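Local coordinates for amidase, hydantoinase/carbamoylase family (Burkholderia ambifaria, PDB 5TP4), which probably hydrolyses N-carbamoyl-L-amino acids as a zinc-dependent amidase of the peptidase M20 family, at residues R222-R227 and V293-H298. Residues are numbered along the deposited sequence; the frame is centred on the assembly and turned at random.
Sequences RWLDVR and VDLRHH
R222 and L295 pair through backbone hydrogen bonds, R222 N to L295 O and L295 N to R222 O, both 2.9 Å; L224 and V293 form the same reciprocal pair. W223 and D294 sit between them as the non-hydrogen-bonded pair of this antiparallel register.

W223 NE1 gives a bent bond (147°) to D294 OD2, 2.8 Å away, which lies at the indole edge but is met from above the carboxylate plane. D294 reaches there with CG anti to its backbone N (chi1 176°). R296 grips this carboxylate side-on, NE to OD1 at 2.8 Å and NH2 to OD2 at 2.9 Å, both on syn lone pairs. R296 NH1 turns to Q219 and a bound MES, probably from the crystallisation liquor.

The other face, toward helix 300-321, is mostly apolar: L224 CD1 meets L295 CD1 at 4.1 Å, and V226 CG2 touches V293 CG2. R222 is the exception, carrying its charge to D304 and D300.

Two strands of the smaller α/β domain, which in M20 enzymes usually carries the dimer interface, are thus joined; R282 of the second subunit packs on W223 and D294. With R296 holding both oxygens and W223 adding a third bond, the carboxylate is held against rotation and probably stays ionised.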
loop_
_atom_site.group_PDB
_atom_site.type_symbol
_atom_site.label_atom_id
_atom_site.label_comp_id
_atom_site.label_asym_id
_atom_site.label_seq_id
_atom_site.Cartn_x
_atom_site.Cartn_y
_atom_site.Cartn_z
ATOM N N ARG B 222 5.186 -9.209 -18.643
ATOM C CA ARG B 222 5.733 -9.831 -17.446
ATOM C C ARG B 222 5.093 -9.187 -16.226
ATOM O O ARG B 222 4.939 -7.964 -16.169
ATOM C CB ARG B 222 7.262 -9.669 -17.352
ATOM C CG ARG B 222 7.963 -10.118 -18.622
ATOM C CD ARG B 222 7.949 -11.629 -18.743
ATOM N NE ARG B 222 8.741 -12.074 -19.898
ATOM C CZ ARG B 222 8.250 -12.330 -21.112
ATOM N NH1 ARG B 222 6.949 -12.203 -21.356
ATOM N NH2 ARG B 222 9.062 -12.718 -22.092
ATOM N N TRP B 223 4.741 -10.015 -15.253
ATOM C CA TRP B 223 4.310 -9.558 -13.939
ATOM C C TRP B 223 5.364 -9.970 -12.931
ATOM O O TRP B 223 5.763 -11.138 -12.897
ATOM C CB TRP B 223 2.975 -10.180 -13.552
ATOM C CG TRP B 223 1.784 -9.461 -14.077
ATOM C CD1 TRP B 223 1.763 -8.410 -14.946
ATOM C CD2 TRP B 223 0.425 -9.722 -13.718
ATOM N NE1 TRP B 223 0.454 -7.996 -15.157
ATOM C CE2 TRP B 223 -0.381 -8.792 -14.415
ATOM C CE3 TRP B 223 -0.191 -10.664 -12.889
ATOM C CZ2 TRP B 223 -1.769 -8.772 -14.292
ATOM C CZ3 TRP B 223 -1.576 -10.636 -12.764
ATOM C CH2 TRP B 223 -2.347 -9.704 -13.469
ATOM N N LEU B 224 5.816 -9.011 -12.133
ATOM C CA LEU B 224 6.874 -9.232 -11.162
ATOM C C LEU B 224 6.357 -8.871 -9.777
ATOM O O LEU B 224 5.503 -7.993 -9.620
ATOM C CB LEU B 224 8.112 -8.377 -11.493
ATOM C CG LEU B 224 8.603 -8.406 -12.952
ATOM C CD1 LEU B 224 9.857 -7.548 -13.089
ATOM C CD2 LEU B 224 8.909 -9.792 -13.354
ATOM N N ASP B 225 6.871 -9.575 -8.784
ATOM C CA ASP B 225 6.710 -9.216 -7.384
ATOM C C ASP B 225 8.062 -8.758 -6.879
ATOM O O ASP B 225 9.057 -9.479 -7.038
ATOM C CB ASP B 225 6.250 -10.404 -6.535
ATOM C CG ASP B 225 4.882 -10.890 -6.902
ATOM O OD1 ASP B 225 4.025 -10.067 -7.249
ATOM O OD2 ASP B 225 4.661 -12.110 -6.822
ATOM N N VAL B 226 8.095 -7.593 -6.242
ATOM C CA VAL B 226 9.322 -7.054 -5.682
ATOM C C VAL B 226 9.138 -6.913 -4.177
ATOM O O VAL B 226 8.110 -6.401 -3.717
ATOM C CB VAL B 226 9.690 -5.697 -6.307
ATOM C CG1 VAL B 226 11.017 -5.241 -5.764
ATOM C CG2 VAL B 226 9.746 -5.793 -7.832
ATOM N N ARG B 227 10.150 -7.328 -3.420
ATOM C CA ARG B 227 10.145 -7.129 -1.983
ATOM C C ARG B 227 11.474 -6.520 -1.563
ATOM O O ARG B 227 12.540 -7.056 -1.880
ATOM C CB ARG B 227 9.881 -8.440 -1.253
ATOM C CG ARG B 227 9.711 -8.263 0.239
ATOM C CD ARG B 227 9.067 -9.522 0.792
ATOM N NE ARG B 227 8.664 -9.380 2.192
ATOM C CZ ARG B 227 8.130 -10.371 2.896
ATOM N NH1 ARG B 227 7.952 -11.557 2.321
ATOM N NH2 ARG B 227 7.778 -10.181 4.163
ATOM N N VAL B 293 5.199 -5.109 -10.427
ATOM C CA VAL B 293 5.576 -4.469 -11.679
ATOM C C VAL B 293 4.867 -5.188 -12.810
ATOM O O VAL B 293 4.924 -6.418 -12.899
ATOM C CB VAL B 293 7.102 -4.493 -11.921
ATOM C CG1 VAL B 293 7.396 -3.821 -13.213
ATOM C CG2 VAL B 293 7.839 -3.743 -10.806
ATOM N N ASP B 294 4.200 -4.420 -13.669
ATOM C CA ASP B 294 3.666 -4.899 -14.940
ATOM C C ASP B 294 4.558 -4.320 -16.032
ATOM O O ASP B 294 4.663 -3.095 -16.160
ATOM C CB ASP B 294 2.206 -4.451 -15.077
ATOM C CG ASP B 294 1.565 -4.804 -16.427
ATOM O OD1 ASP B 294 2.033 -4.306 -17.463
ATOM O OD2 ASP B 294 0.530 -5.515 -16.413
ATOM N N LEU B 295 5.223 -5.194 -16.793
ATOM C CA LEU B 295 6.134 -4.806 -17.874
ATOM C C LEU B 295 5.564 -5.237 -19.213
ATOM O O LEU B 295 5.099 -6.368 -19.343
ATOM C CB LEU B 295 7.499 -5.489 -17.743
ATOM C CG LEU B 295 8.478 -5.102 -16.657
ATOM C CD1 LEU B 295 9.748 -5.942 -16.884
ATOM C CD2 LEU B 295 8.783 -3.616 -16.745
ATOM N N ARG B 296 5.636 -4.367 -20.217
ATOM C CA ARG B 296 5.137 -4.704 -21.548
ATOM C C ARG B 296 6.130 -4.291 -22.613
ATOM O O ARG B 296 6.859 -3.309 -22.462
ATOM C CB ARG B 296 3.822 -4.023 -21.861
ATOM C CG ARG B 296 2.884 -4.034 -20.708
ATOM C CD ARG B 296 1.617 -4.712 -21.049
ATOM N NE ARG B 296 0.824 -5.023 -19.864
ATOM C CZ ARG B 296 -0.424 -5.462 -19.914
ATOM N NH1 ARG B 296 -1.028 -5.613 -21.108
ATOM N NH2 ARG B 296 -1.053 -5.765 -18.786
ATOM N N HIS B 297 6.118 -5.037 -23.715
ATOM C CA HIS B 297 6.820 -4.613 -24.918
ATOM C C HIS B 297 6.144 -5.314 -26.089
ATOM O O HIS B 297 5.278 -6.170 -25.903
ATOM C CB HIS B 297 8.327 -4.932 -24.855
ATOM C CG HIS B 297 9.167 -4.086 -25.770
ATOM N ND1 HIS B 297 9.221 -4.296 -27.133
ATOM C CD2 HIS B 297 10.006 -3.051 -25.514
ATOM C CE1 HIS B 297 10.050 -3.420 -27.680
ATOM N NE2 HIS B 297 10.527 -2.640 -26.723
ATOM N N HIS B 298 6.495 -4.900 -27.297
ATOM C CA HIS B 298 6.002 -5.634 -28.460
ATOM C C HIS B 298 6.724 -6.962 -28.645
ATOM O O HIS B 298 6.203 -7.851 -29.326
ATOM C CB HIS B 298 6.171 -4.800 -29.733
ATOM C CG HIS B 298 5.264 -3.613 -29.802
ATOM N ND1 HIS B 298 4.983 -2.963 -30.985
ATOM C CD2 HIS B 298 4.575 -2.956 -28.836
ATOM C CE1 HIS B 298 4.166 -1.952 -30.743
ATOM N NE2 HIS B 298 3.900 -1.927 -29.447
#